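Local atomic coordinates of glutamate racemase (Campylobacter jejuni, PDB entry 3UHF), a protein that belongs to the aspartate/glutamate/hydantoin racemase family and has two parallel-sheet alpha/beta halves with D-glutamic acid bound between them. Residues I53-T58 / D80-F85; D88-A93 / F111-V116; S185-Y190 / R212-Y217; I194-A199 / D220-I225. One frame throughout, in Å; residues are numbered along the deposited sequence.

Contact 1. Residues I53-T58 / D80-F85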
loop_
_atom_site.group_PDB
_atom_site.type_symbol
_atom_site.label_atom_id
_atom_site.label_comp_id
_atom_site.label_asym_id
_atom_site.label_seq_id
_atom_site.Cartn_x
_atom_site.Cartn_y
_atom_site.Cartn_z
ATOM N N ILE A 53 4.085 8.293 12.216
ATOM C CA ILE A 53 2.705 8.508 12.646
ATOM C C ILE A 53 1.792 7.837 11.636
ATOM O O ILE A 53 1.754 8.246 10.476
ATOM C CB ILE A 53 2.344 10.012 12.690
ATOM C CG1 ILE A 53 3.414 10.825 13.438
ATOM C CG2 ILE A 53 0.949 10.221 13.289
ATOM C CD1 ILE A 53 3.669 10.376 14.849
ATOM N N TYR A 54 1.069 6.804 12.075
ATOM C CA TYR A 54 0.117 6.085 11.223
ATOM C C TYR A 54 -1.301 6.572 11.514
ATOM O O TYR A 54 -1.690 6.705 12.668
ATOM C CB TYR A 54 0.203 4.569 11.472
ATOM C CG TYR A 54 -0.683 3.721 10.575
ATOM C CD1 TYR A 54 -0.188 3.167 9.396
ATOM C CD2 TYR A 54 -2.015 3.470 10.907
ATOM C CE1 TYR A 54 -0.985 2.389 8.574
ATOM C CE2 TYR A 54 -2.825 2.688 10.080
ATOM C CZ TYR A 54 -2.301 2.155 8.919
ATOM O OH TYR A 54 -3.077 1.378 8.090
ATOM N N TYR A 55 -2.054 6.857 10.459
ATOM C CA TYR A 55 -3.450 7.240 10.598
ATOM C C TYR A 55 -4.273 6.412 9.630
ATOM O O TYR A 55 -3.984 6.376 8.428
ATOM C CB TYR A 55 -3.650 8.730 10.309
ATOM C CG TYR A 55 -5.111 9.170 10.307
ATOM C CD1 TYR A 55 -5.897 9.061 11.448
ATOM C CD2 TYR A 55 -5.688 9.716 9.174
ATOM C CE1 TYR A 55 -7.234 9.471 11.449
ATOM C CE2 TYR A 55 -7.007 10.132 9.162
ATOM C CZ TYR A 55 -7.780 10.004 10.299
ATOM O OH TYR A 55 -9.095 10.424 10.272
ATOM N N GLY A 56 -5.290 5.729 10.155
ATOM C CA GLY A 56 -6.171 4.931 9.325
ATOM C C GLY A 56 -7.592 5.454 9.457
ATOM O O GLY A 56 -8.049 5.702 10.567
ATOM N N ASP A 57 -8.278 5.651 8.332
ATOM C CA ASP A 57 -9.631 6.234 8.367
ATOM C C ASP A 57 -10.679 5.142 8.606
ATOM O O ASP A 57 -11.587 4.917 7.800
ATOM C CB ASP A 57 -9.919 6.995 7.069
ATOM C CG ASP A 57 -11.220 7.789 7.125
ATOM O OD1 ASP A 57 -11.796 7.951 8.234
ATOM O OD2 ASP A 57 -11.657 8.258 6.052
ATOM N N THR A 58 -10.533 4.439 9.714
ATOM C CA THR A 58 -11.328 3.234 9.921
ATOM C C THR A 58 -12.828 3.501 10.087
ATOM O O THR A 58 -13.621 2.575 10.021
ATOM C CB THR A 58 -10.807 2.435 11.128
ATOM O OG1 THR A 58 -10.767 3.291 12.270
ATOM C CG2 THR A 58 -9.398 1.904 10.841
ATOM N N ASP A 80 -5.132 17.315 6.317
ATOM C CA ASP A 80 -5.428 18.256 7.394
ATOM C C ASP A 80 -5.083 17.673 8.762
ATOM O O ASP A 80 -4.485 18.348 9.589
ATOM C CB ASP A 80 -6.902 18.656 7.384
ATOM C CG ASP A 80 -7.259 19.565 6.233
ATOM O OD1 ASP A 80 -6.346 20.119 5.595
ATOM O OD2 ASP A 80 -8.471 19.728 5.979
ATOM N N PHE A 81 -5.460 16.417 8.989
ATOM C CA PHE A 81 -5.171 15.746 10.253
ATOM C C PHE A 81 -3.681 15.720 10.556
ATOM O O PHE A 81 -3.265 15.916 11.697
ATOM C CB PHE A 81 -5.700 14.308 10.255
ATOM C CG PHE A 81 -5.294 13.523 11.470
ATOM C CD1 PHE A 81 -5.998 13.655 12.660
ATOM C CD2 PHE A 81 -4.202 12.669 11.432
ATOM C CE1 PHE A 81 -5.622 12.944 13.788
ATOM C CE2 PHE A 81 -3.819 11.957 12.556
ATOM C CZ PHE A 81 -4.529 12.095 13.736
ATOM N N PHE A 82 -2.881 15.473 9.523
ATOM C CA PHE A 82 -1.444 15.312 9.682
ATOM C C PHE A 82 -0.716 16.622 9.949
ATOM O O PHE A 82 0.394 16.628 10.486
ATOM C CB PHE A 82 -0.851 14.651 8.438
ATOM C CG PHE A 82 -0.829 13.159 8.507
ATOM C CD1 PHE A 82 -1.722 12.407 7.768
ATOM C CD2 PHE A 82 0.072 12.506 9.329
ATOM C CE1 PHE A 82 -1.709 11.031 7.837
ATOM C CE2 PHE A 82 0.087 11.126 9.395
ATOM C CZ PHE A 82 -0.805 10.394 8.654
ATOM N N GLU A 83 -1.335 17.736 9.581
ATOM C CA GLU A 83 -0.621 19.011 9.628
ATOM C C GLU A 83 -0.291 19.453 11.055
ATOM O O GLU A 83 0.514 20.359 11.255
ATOM C CB GLU A 83 -1.367 20.101 8.849
ATOM C CG GLU A 83 -2.435 20.839 9.623
ATOM C CD GLU A 83 -3.068 21.953 8.804
ATOM O OE1 GLU A 83 -2.934 21.922 7.561
ATOM O OE2 GLU A 83 -3.692 22.859 9.399
ATOM N N GLN A 84 -0.888 18.788 12.040
ATOM C CA GLN A 84 -0.605 19.072 13.440
ATOM C C GLN A 84 0.685 18.399 13.917
ATOM O O GLN A 84 1.147 18.659 15.028
ATOM C CB GLN A 84 -1.773 18.618 14.318
ATOM C CG GLN A 84 -1.943 17.110 14.371
ATOM C CD GLN A 84 -3.191 16.671 15.130
ATOM O OE1 GLN A 84 -3.251 16.762 16.358
ATOM N NE2 GLN A 84 -4.190 16.187 14.398
ATOM N N PHE A 85 1.274 17.550 13.079
ATOM C CA PHE A 85 2.385 16.701 13.522
ATOM C C PHE A 85 3.794 17.123 13.095
ATOM O O PHE A 85 4.777 16.610 13.632
ATOM C CB PHE A 85 2.137 15.244 13.114
ATOM C CG PHE A 85 1.034 14.584 13.888
ATOM C CD1 PHE A 85 1.225 14.217 15.210
ATOM C CD2 PHE A 85 -0.194 14.337 13.301
ATOM C CE1 PHE A 85 0.212 13.617 15.928
ATOM C CE2 PHE A 85 -1.209 13.735 14.016
ATOM C CZ PHE A 85 -1.004 13.376 15.331
#

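Contact 2. Residues D88-A93 / F111-V116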
loop_
_atom_site.group_PDB
_atom_site.type_symbol
_atom_site.label_atom_id
_atom_site.label_comp_id
_atom_site.label_asym_id
_atom_site.label_seq_id
_atom_site.Cartn_x
_atom_site.Cartn_y
_atom_site.Cartn_z
ATOM N N ASP A 88 8.100 15.089 8.057
ATOM C CA ASP A 88 9.078 15.372 7.010
ATOM C C ASP A 88 8.589 14.938 5.634
ATOM O O ASP A 88 8.998 15.501 4.617
ATOM C CB ASP A 88 10.410 14.693 7.323
ATOM C CG ASP A 88 11.072 15.256 8.569
ATOM O OD1 ASP A 88 10.869 16.457 8.865
ATOM O OD2 ASP A 88 11.789 14.496 9.254
ATOM N N MET A 89 7.734 13.917 5.612
ATOM C CA MET A 89 7.062 13.499 4.395
ATOM C C MET A 89 5.877 12.593 4.720
ATOM O O MET A 89 5.750 12.082 5.835
ATOM C CB MET A 89 8.019 12.804 3.423
ATOM C CG MET A 89 8.358 11.377 3.746
ATOM S SD MET A 89 9.512 10.699 2.520
ATOM C CE MET A 89 10.056 9.231 3.366
ATOM N N LEU A 90 5.008 12.420 3.739
ATOM C CA LEU A 90 3.811 11.614 3.914
ATOM C C LEU A 90 3.785 10.484 2.901
ATOM O O LEU A 90 3.924 10.707 1.691
ATOM C CB LEU A 90 2.563 12.475 3.752
ATOM C CG LEU A 90 1.242 11.699 3.778
ATOM C CD1 LEU A 90 1.084 10.957 5.098
ATOM C CD2 LEU A 90 0.071 12.645 3.546
ATOM N N ILE A 91 3.596 9.270 3.405
ATOM C CA ILE A 91 3.457 8.100 2.564
ATOM C C ILE A 91 1.993 7.687 2.528
ATOM O O ILE A 91 1.371 7.463 3.577
ATOM C CB ILE A 91 4.274 6.916 3.101
ATOM C CG1 ILE A 91 5.737 7.310 3.282
ATOM C CG2 ILE A 91 4.137 5.707 2.170
ATOM C CD1 ILE A 91 6.351 7.920 2.041
ATOM N N ILE A 92 1.440 7.618 1.326
ATOM C CA ILE A 92 0.076 7.116 1.137
ATOM C C ILE A 92 0.171 5.608 0.901
ATOM O O ILE A 92 0.455 5.164 -0.210
ATOM C CB ILE A 92 -0.601 7.795 -0.072
ATOM C CG1 ILE A 92 -0.490 9.326 0.046
ATOM C CG2 ILE A 92 -2.060 7.359 -0.205
ATOM C CD1 ILE A 92 -1.109 9.890 1.322
ATOM N N ALA A 93 -0.021 4.830 1.966
ATOM C CA ALA A 93 0.095 3.373 1.901
ATOM C C ALA A 93 -0.997 2.785 1.021
ATOM O O ALA A 93 -0.837 1.720 0.438
ATOM C CB ALA A 93 0.010 2.763 3.318
ATOM N N PHE A 111 5.451 19.315 1.934
ATOM C CA PHE A 111 6.475 18.291 2.113
ATOM C C PHE A 111 6.214 17.200 1.076
ATOM O O PHE A 111 5.128 17.152 0.507
ATOM C CB PHE A 111 6.438 17.730 3.535
ATOM C CG PHE A 111 5.057 17.488 4.049
ATOM C CD1 PHE A 111 4.332 16.376 3.638
ATOM C CD2 PHE A 111 4.477 18.373 4.945
ATOM C CE1 PHE A 111 3.049 16.157 4.107
ATOM C CE2 PHE A 111 3.198 18.157 5.419
ATOM C CZ PHE A 111 2.484 17.044 5.003
ATOM N N PRO A 112 7.218 16.349 0.796
ATOM C CA PRO A 112 6.998 15.305 -0.208
ATOM C C PRO A 112 5.855 14.369 0.166
ATOM O O PRO A 112 5.684 14.046 1.341
ATOM C CB PRO A 112 8.321 14.533 -0.204
ATOM C CG PRO A 112 9.340 15.537 0.258
ATOM C CD PRO A 112 8.620 16.400 1.250
ATOM N N VAL A 113 5.087 13.955 -0.836
ATOM C CA VAL A 113 4.021 12.975 -0.663
ATOM C C VAL A 113 4.234 11.878 -1.696
ATOM O O VAL A 113 4.320 12.159 -2.892
ATOM C CB VAL A 113 2.645 13.611 -0.856
ATOM C CG1 VAL A 113 1.524 12.564 -0.699
ATOM C CG2 VAL A 113 2.450 14.767 0.130
ATOM N N TYR A 114 4.342 10.636 -1.235
ATOM C CA TYR A 114 4.562 9.494 -2.124
ATOM C C TYR A 114 3.472 8.462 -1.911
ATOM O O TYR A 114 3.105 8.189 -0.766
ATOM C CB TYR A 114 5.909 8.837 -1.831
ATOM C CG TYR A 114 7.089 9.735 -2.138
ATOM C CD1 TYR A 114 7.407 10.053 -3.451
ATOM C CD2 TYR A 114 7.866 10.275 -1.121
ATOM C CE1 TYR A 114 8.480 10.884 -3.749
ATOM C CE2 TYR A 114 8.948 11.111 -1.410
ATOM C CZ TYR A 114 9.242 11.404 -2.724
ATOM O OH TYR A 114 10.304 12.223 -3.020
ATOM N N GLY A 115 2.969 7.902 -3.013
ATOM C CA GLY A 115 2.020 6.794 -2.979
ATOM C C GLY A 115 2.789 5.512 -3.240
ATOM O O GLY A 115 4.030 5.523 -3.212
ATOM N N VAL A 116 2.076 4.417 -3.500
ATOM C CA VAL A 116 2.712 3.118 -3.672
ATOM C C VAL A 116 2.635 2.570 -5.099
ATOM O O VAL A 116 3.166 1.498 -5.384
ATOM C CB VAL A 116 2.125 2.070 -2.700
ATOM C CG1 VAL A 116 2.555 2.375 -1.261
ATOM C CG2 VAL A 116 0.586 2.018 -2.818
#

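Contact 3. Residues S185-Y190 / R212-Y217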
loop_
_atom_site.group_PDB
_atom_site.type_symbol
_atom_site.label_atom_id
_atom_site.label_comp_id
_atom_site.label_asym_id
_atom_site.label_seq_id
_atom_site.Cartn_x
_atom_site.Cartn_y
_atom_site.Cartn_z
ATOM N N SER A 185 -12.050 -20.809 -3.007
ATOM C CA SER A 185 -13.201 -20.553 -3.870
ATOM C C SER A 185 -13.213 -19.123 -4.416
ATOM O O SER A 185 -13.616 -18.889 -5.557
ATOM C CB SER A 185 -14.503 -20.849 -3.124
ATOM O OG SER A 185 -14.580 -22.222 -2.779
ATOM N N ALA A 186 -12.774 -18.169 -3.603
ATOM C CA ALA A 186 -12.672 -16.781 -4.052
ATOM C C ALA A 186 -11.612 -16.655 -5.148
ATOM O O ALA A 186 -11.798 -15.963 -6.149
ATOM C CB ALA A 186 -12.311 -15.885 -2.898
ATOM N N MET A 187 -10.489 -17.319 -4.938
ATOM C CA MET A 187 -9.423 -17.292 -5.934
ATOM C C MET A 187 -9.893 -17.917 -7.246
ATOM O O MET A 187 -9.619 -17.380 -8.331
ATOM C CB MET A 187 -8.162 -17.963 -5.397
ATOM C CG MET A 187 -7.521 -17.154 -4.291
ATOM S SD MET A 187 -5.863 -17.723 -3.815
ATOM C CE MET A 187 -6.250 -19.349 -3.164
ATOM N N GLU A 188 -10.630 -19.020 -7.155
ATOM C CA GLU A 188 -11.145 -19.668 -8.354
ATOM C C GLU A 188 -12.147 -18.764 -9.052
ATOM O O GLU A 188 -12.185 -18.697 -10.283
ATOM C CB GLU A 188 -11.750 -21.035 -8.034
ATOM C CG GLU A 188 -10.698 -22.051 -7.612
ATOM C CD GLU A 188 -11.282 -23.372 -7.140
ATOM O OE1 GLU A 188 -12.525 -23.484 -7.004
ATOM O OE2 GLU A 188 -10.485 -24.302 -6.894
ATOM N N TYR A 189 -12.934 -18.044 -8.258
ATOM C CA TYR A 189 -13.915 -17.118 -8.795
ATOM C C TYR A 189 -13.246 -16.012 -9.601
ATOM O O TYR A 189 -13.637 -15.747 -10.739
ATOM C CB TYR A 189 -14.745 -16.515 -7.660
ATOM C CG TYR A 189 -15.689 -15.404 -8.078
ATOM C CD1 TYR A 189 -16.902 -15.688 -8.690
ATOM C CD2 TYR A 189 -15.376 -14.072 -7.823
ATOM C CE1 TYR A 189 -17.776 -14.675 -9.057
ATOM C CE2 TYR A 189 -16.244 -13.049 -8.186
ATOM C CZ TYR A 189 -17.441 -13.359 -8.802
ATOM O OH TYR A 189 -18.306 -12.351 -9.160
ATOM N N TYR A 190 -12.248 -15.360 -9.018
ATOM C CA TYR A 190 -11.609 -14.244 -9.707
ATOM C C TYR A 190 -10.674 -14.703 -10.820
ATOM O O TYR A 190 -10.530 -14.019 -11.822
ATOM C CB TYR A 190 -10.835 -13.346 -8.738
ATOM C CG TYR A 190 -11.735 -12.507 -7.862
ATOM C CD1 TYR A 190 -11.720 -12.646 -6.483
ATOM C CD2 TYR A 190 -12.623 -11.606 -8.426
ATOM C CE1 TYR A 190 -12.561 -11.883 -5.681
ATOM C CE2 TYR A 190 -13.471 -10.837 -7.637
ATOM C CZ TYR A 190 -13.432 -10.981 -6.269
ATOM O OH TYR A 190 -14.276 -10.215 -5.489
ATOM N N ARG A 212 0.888 -15.963 0.780
ATOM C CA ARG A 212 1.228 -17.382 0.794
ATOM C C ARG A 212 0.198 -18.187 0.003
ATOM O O ARG A 212 0.549 -19.060 -0.793
ATOM C CB ARG A 212 1.335 -17.906 2.226
ATOM C CG ARG A 212 1.742 -19.370 2.320
ATOM C CD ARG A 212 1.793 -19.855 3.765
ATOM N NE ARG A 212 0.474 -19.826 4.391
ATOM C CZ ARG A 212 0.060 -18.879 5.229
ATOM N NH1 ARG A 212 -1.162 -18.937 5.743
ATOM N NH2 ARG A 212 0.865 -17.875 5.555
ATOM N N SER A 213 -1.076 -17.874 0.213
ATOM C CA SER A 213 -2.147 -18.555 -0.499
ATOM C C SER A 213 -2.148 -18.242 -1.994
ATOM O O SER A 213 -2.371 -19.133 -2.813
ATOM C CB SER A 213 -3.504 -18.211 0.128
ATOM O OG SER A 213 -3.649 -18.886 1.362
ATOM N N LEU A 214 -1.914 -16.983 -2.348
ATOM C CA LEU A 214 -1.846 -16.596 -3.762
ATOM C C LEU A 214 -0.684 -17.296 -4.463
ATOM O O LEU A 214 -0.818 -17.774 -5.590
ATOM C CB LEU A 214 -1.745 -15.072 -3.915
ATOM C CG LEU A 214 -3.020 -14.278 -3.611
ATOM C CD1 LEU A 214 -2.717 -12.790 -3.447
ATOM C CD2 LEU A 214 -4.022 -14.489 -4.725
ATOM N N SER A 215 0.451 -17.374 -3.779
ATOM C CA SER A 215 1.637 -18.012 -4.356
ATOM C C SER A 215 1.399 -19.504 -4.566
ATOM O O SER A 215 1.781 -20.063 -5.591
ATOM C CB SER A 215 2.860 -17.759 -3.476
ATOM O OG SER A 215 4.030 -18.268 -4.083
ATOM N N LYS A 216 0.742 -20.148 -3.603
ATOM C CA LYS A 216 0.411 -21.559 -3.738
ATOM C C LYS A 216 -0.576 -21.773 -4.884
ATOM O O LYS A 216 -0.461 -22.742 -5.633
ATOM C CB LYS A 216 -0.140 -22.117 -2.423
ATOM C CG LYS A 216 -0.521 -23.582 -2.474
ATOM C CD LYS A 216 -1.112 -24.040 -1.143
ATOM C CE LYS A 216 -1.657 -25.462 -1.225
ATOM N NZ LYS A 216 -0.603 -26.439 -1.615
ATOM N N TYR A 217 -1.519 -20.849 -5.039
ATOM C CA TYR A 217 -2.508 -20.934 -6.118
ATOM C C TYR A 217 -1.837 -20.863 -7.489
ATOM O O TYR A 217 -2.105 -21.682 -8.369
ATOM C CB TYR A 217 -3.558 -19.811 -5.999
ATOM C CG TYR A 217 -4.655 -19.909 -7.048
ATOM C CD1 TYR A 217 -5.743 -20.751 -6.865
ATOM C CD2 TYR A 217 -4.580 -19.185 -8.238
ATOM C CE1 TYR A 217 -6.736 -20.859 -7.821
ATOM C CE2 TYR A 217 -5.570 -19.291 -9.207
ATOM C CZ TYR A 217 -6.647 -20.130 -8.988
ATOM O OH TYR A 217 -7.635 -20.248 -9.935
#

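Contact 4. Residues I194-A199 / D220-I225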
loop_
_atom_site.group_PDB
_atom_site.type_symbol
_atom_site.label_atom_id
_atom_site.label_comp_id
_atom_site.label_asym_id
_atom_site.label_seq_id
_atom_site.Cartn_x
_atom_site.Cartn_y
_atom_site.Cartn_z
ATOM N N ILE A 194 -7.900 -17.373 -16.210
ATOM C CA ILE A 194 -6.836 -16.391 -16.280
ATOM C C ILE A 194 -5.527 -17.122 -16.497
ATOM O O ILE A 194 -5.319 -18.203 -15.953
ATOM C CB ILE A 194 -6.768 -15.487 -15.035
ATOM C CG1 ILE A 194 -6.269 -14.112 -15.440
ATOM C CG2 ILE A 194 -5.872 -16.070 -13.949
ATOM C CD1 ILE A 194 -5.724 -13.324 -14.304
ATOM N N THR A 195 -4.660 -16.559 -17.329
ATOM C CA THR A 195 -3.367 -17.180 -17.566
ATOM C C THR A 195 -2.456 -16.916 -16.371
ATOM O O THR A 195 -2.585 -15.887 -15.707
ATOM C CB THR A 195 -2.719 -16.675 -18.865
ATOM O OG1 THR A 195 -2.773 -15.248 -18.906
ATOM C CG2 THR A 195 -3.457 -17.231 -20.079
ATOM N N THR A 196 -1.548 -17.844 -16.094
ATOM C CA THR A 196 -0.631 -17.700 -14.969
ATOM C C THR A 196 0.405 -16.621 -15.262
ATOM O O THR A 196 1.108 -16.694 -16.262
ATOM C CB THR A 196 0.082 -19.024 -14.660
ATOM O OG1 THR A 196 -0.897 -20.020 -14.335
ATOM C CG2 THR A 196 1.031 -18.855 -13.485
ATOM N N PRO A 197 0.501 -15.612 -14.388
ATOM C CA PRO A 197 1.389 -14.489 -14.705
ATOM C C PRO A 197 2.831 -14.711 -14.253
ATOM O O PRO A 197 3.102 -15.524 -13.366
ATOM C CB PRO A 197 0.759 -13.338 -13.925
ATOM C CG PRO A 197 0.178 -14.001 -12.723
ATOM C CD PRO A 197 -0.313 -15.351 -13.187
ATOM N N ASP A 198 3.759 -13.990 -14.874
ATOM C CA ASP A 198 5.137 -13.990 -14.415
ATOM C C ASP A 198 5.301 -13.121 -13.176
ATOM O O ASP A 198 6.159 -13.390 -12.326
ATOM C CB ASP A 198 6.072 -13.530 -15.536
ATOM C CG ASP A 198 6.041 -14.472 -16.726
ATOM O OD1 ASP A 198 6.534 -15.610 -16.580
ATOM O OD2 ASP A 198 5.517 -14.085 -17.798
ATOM N N ALA A 199 4.479 -12.077 -13.073
ATOM C CA ALA A 199 4.456 -11.241 -11.877
ATOM C C ALA A 199 3.025 -10.926 -11.460
ATOM O O ALA A 199 2.178 -10.622 -12.297
ATOM C CB ALA A 199 5.221 -9.951 -12.099
ATOM N N ASP A 220 5.197 -21.563 -8.572
ATOM C CA ASP A 220 6.482 -20.882 -8.405
ATOM C C ASP A 220 6.943 -20.067 -9.613
ATOM O O ASP A 220 8.007 -19.456 -9.573
ATOM C CB ASP A 220 7.573 -21.873 -7.978
ATOM C CG ASP A 220 7.627 -23.100 -8.865
ATOM O OD1 ASP A 220 7.056 -23.062 -9.975
ATOM O OD2 ASP A 220 8.247 -24.106 -8.454
ATOM N N LYS A 221 6.162 -20.050 -10.688
ATOM C CA LYS A 221 6.546 -19.231 -11.836
ATOM C C LYS A 221 6.138 -17.773 -11.612
ATOM O O LYS A 221 6.592 -16.867 -12.312
ATOM C CB LYS A 221 5.947 -19.783 -13.135
ATOM C CG LYS A 221 4.676 -19.099 -13.599
ATOM C CD LYS A 221 4.908 -18.261 -14.854
ATOM C CE LYS A 221 4.129 -18.813 -16.046
ATOM N NZ LYS A 221 4.191 -17.908 -17.233
ATOM N N THR A 222 5.292 -17.550 -10.614
ATOM C CA THR A 222 4.745 -16.222 -10.381
ATOM C C THR A 222 5.455 -15.475 -9.252
ATOM O O THR A 222 5.416 -15.895 -8.097
ATOM C CB THR A 222 3.247 -16.302 -10.058
ATOM O OG1 THR A 222 2.554 -16.851 -11.181
ATOM C CG2 THR A 222 2.703 -14.925 -9.770
ATOM N N LYS A 223 6.100 -14.362 -9.588
ATOM C CA LYS A 223 6.722 -13.517 -8.575
ATOM C C LYS A 223 5.706 -12.538 -8.001
ATOM O O LYS A 223 5.015 -11.850 -8.747
ATOM C CB LYS A 223 7.905 -12.754 -9.178
ATOM C CG LYS A 223 9.016 -13.654 -9.684
ATOM C CD LYS A 223 10.155 -12.828 -10.273
ATOM C CE LYS A 223 11.361 -13.695 -10.606
ATOM N NZ LYS A 223 12.562 -12.850 -10.834
ATOM N N LEU A 224 5.606 -12.471 -6.675
ATOM C CA LEU A 224 4.669 -11.551 -6.051
ATOM C C LEU A 224 5.367 -10.217 -5.793
ATOM O O LEU A 224 6.481 -10.182 -5.267
ATOM C CB LEU A 224 4.106 -12.123 -4.740
ATOM C CG LEU A 224 2.887 -13.051 -4.836
ATOM C CD1 LEU A 224 3.205 -14.251 -5.696
ATOM C CD2 LEU A 224 2.479 -13.503 -3.444
ATOM N N ILE A 225 4.712 -9.129 -6.190
ATOM C CA ILE A 225 5.234 -7.787 -5.967
ATOM C C ILE A 225 4.507 -7.148 -4.788
ATOM O O ILE A 225 3.314 -6.879 -4.863
ATOM C CB ILE A 225 5.082 -6.891 -7.229
ATOM C CG1 ILE A 225 5.618 -7.608 -8.474
ATOM C CG2 ILE A 225 5.756 -5.552 -7.007
ATOM C CD1 ILE A 225 7.097 -7.984 -8.406
HETATM O O HOH W 1 7.985 -16.556 -14.620
#

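Contact 1. Residues I53-T58 / D80-F85
The rings of Tyr55 and Phe81 lie face to face in an offset stack, their centroids 4.2 Å apart and their planes 20° from parallel. This is how strand 51-56 meets the end of helix 68-82, the beta-alpha part of the alpha/beta fold, and on the 80-85 side the contact is made by three phenylalanine rings. CG of Tyr55 stands anti to the backbone N (chi1 174°), and Phe81 adopts the same setting (chi1 173°), which sends the two rings from facing backbones into the gap between them. The overlap is partial: CD2 and CE2 of Phe81 sit over the CG-CD1 side of the tyrosine.

Phe82 packs beside this stack. Its CZ reaches Tyr55 CB at 3.7 Å, while the edge of the ring is turned to the strand backbone, with CE2 3.5 Å from Ile53 O. Phe85 receives the strand differently, offering a face: the methyl CG2 of Ile53 lies 4.1 Å from the ring centroid, almost on the ring normal, as a CH-pi contact.

Behind this first shell, a type I turn from Phe82 to Phe85 sets the last ring, closed by Phe85 N to Phe82 O at 2.9 Å. On the strand side, the backbone of Ile53 is hydrogen-bonded to Ile27 and Val29 of strand 26-31, and Phe82 also packs on Phe30. Gln84 backs both outer rings: CG covers the second face of Phe85, and its NE2 lies over the rim of the far face of Phe81 and donates to a lone pair of that residue's own O, 2.9 Å from NE2.

Contact 2. Residues D88-A93 / F111-V116
Leu90 CB rests 3.7 Å from CE1 of Phe111, and farther along the same side of the sheet Ile92 CG1 meets Val113 CG1 at 3.9 Å. CG of Phe111 lies between its own backbone N and carbonyl carbon (chi1 42°), which carries the ring back toward Met89 and Leu90. The other side of the sheet holds Met89, Ile91 and Tyr114. There the methionine sulfur approaches the tyrosine ring in its plane, 5.1 Å from the centroid, a Met-aromatic contact made at the ring edge, and Ile91 CD1 touches Tyr114 CB.

Strands 89-92 and 113-114 run parallel, joined by the helical crossover of a beta-alpha-beta unit, and the shorter one forms an outer edge of the five-stranded sheet. Their backbones alternate as donor and acceptor: Leu90 N to Pro112 O at 3.0 Å, Tyr114 N to Leu90 O at 3.0 Å, and Ile92 N to Tyr114 O at 2.7 Å, all close to straight. Past the strand ends, the methyls of Val116 lie against the carbonyls of Ile92 and Ala93. Polar groups are met farther out: Tyr114 OH bonds to Glu239 OE2, Arg106 NH2 to Val113 O, and Asp88 OD2 to the backbone N of Lys26.

Contact 3. Residues S185-Y190 / R212-Y217
One face of the Tyr217 ring is covered by Met187, and its edge is met by Glu188. The methionine CB lies 4.2 Å from the ring centroid and 20° off the normal, a CH-pi contact displaced toward the CD1-CE1 rim; the aliphatic CG of Glu188 comes up near the ring plane, 4.1 Å from CE1. This is a helix-helix interface of the second alpha/beta half: segments 185-190 and 212-217 cross at -57°, with their axes 11.3 Å apart, so a few side chains carry the whole contact.

Met187 is the chief of them. Met187 and Tyr217 run alongside one another head to tail, each reaching toward the other's helix. The sulfur lies oblique to the ring, a Met-aromatic contact, and it also touches Tyr217 CB at 3.8 Å and Leu214 CD2 at 3.8 Å. Leu214 in turn packs on Leu200 and Leu202 of strand 199-202, while Met187 leans on Phe169, which links the helix pair both to the sheet and to helix 169-174.

Polar groups nearby are engaged by the polypeptide around them. The carboxylate of Glu188 bonds through OE2 to Gln184 NE2, and Ser213 OG bonds to Phe178 O. The methionine chain is extended as far as the sulfur and then bends (chi3 -64°), bringing its methyl CE alongside the second helix, 3.9 Å from Ser213 O.

Contact 4. Residues I194-A199 / D220-I225
Thr222 and Pro197 make the tight end of this contact: the threonine hydroxyl OG1 donates to Pro197 O at 2.6 Å, lying in the plane of that carbonyl. With OG1 anti to its own carbonyl carbon (chi1 -62°), Thr222 turns the hydroxyl to the incoming chain, and Thr196 CG2 packs against Thr222 OG1. One step on, Lys223 N donates to Asp198 O at 2.9 Å in a nearly straight bond, although the donor stands well above the carbonyl plane. The parallel pair Ala199-Lys223 follows, with Ala199 CA 3.2 Å from Lys223 O; here strands 199-202 and 223-226 join side by side, the latter as the edge of the four-stranded sheet.

The exposed side is looser. Lys221, kinked midway along its chain (chi2 110°), lies across residues 196-198; NZ makes a salt bridge with Asp198 OD1 at 3.3 Å, whose hydrogen bond is weak, and another weak bond to Thr196 O at 3.5 Å. A water donates to Asp198 OD1 at 2.6 Å and to Lys221 O at 2.7 Å. Since OD2 is bonded to the backbone N of Glu134, the carboxylate is gripped at both oxygens, which should keep it ionised, with the lysine ammonium a secondary partner.

The four contacts fall into two pairs on opposite sides of the chain's centre. Contacts 1 and 2 belong to the five-stranded sheet, their centres 12 Å apart, and touch through Phe82 CE1 and Leu90 CD1 at 3.9 Å. Contacts 3 and 4 alternate along the chain, are likewise 12 Å apart between centres, and touch through Ser215 CB and Leu224 CD1 at 4.2 Å. Between the pairs, contacts 2 and 4 come nearest, about 8 Å between closest atoms. D-glutamic acid lies between the halves: the Val116 side chain of contact 2 is about 6 Å from it, against 12 to 13 Å for the nearest side chains of the others.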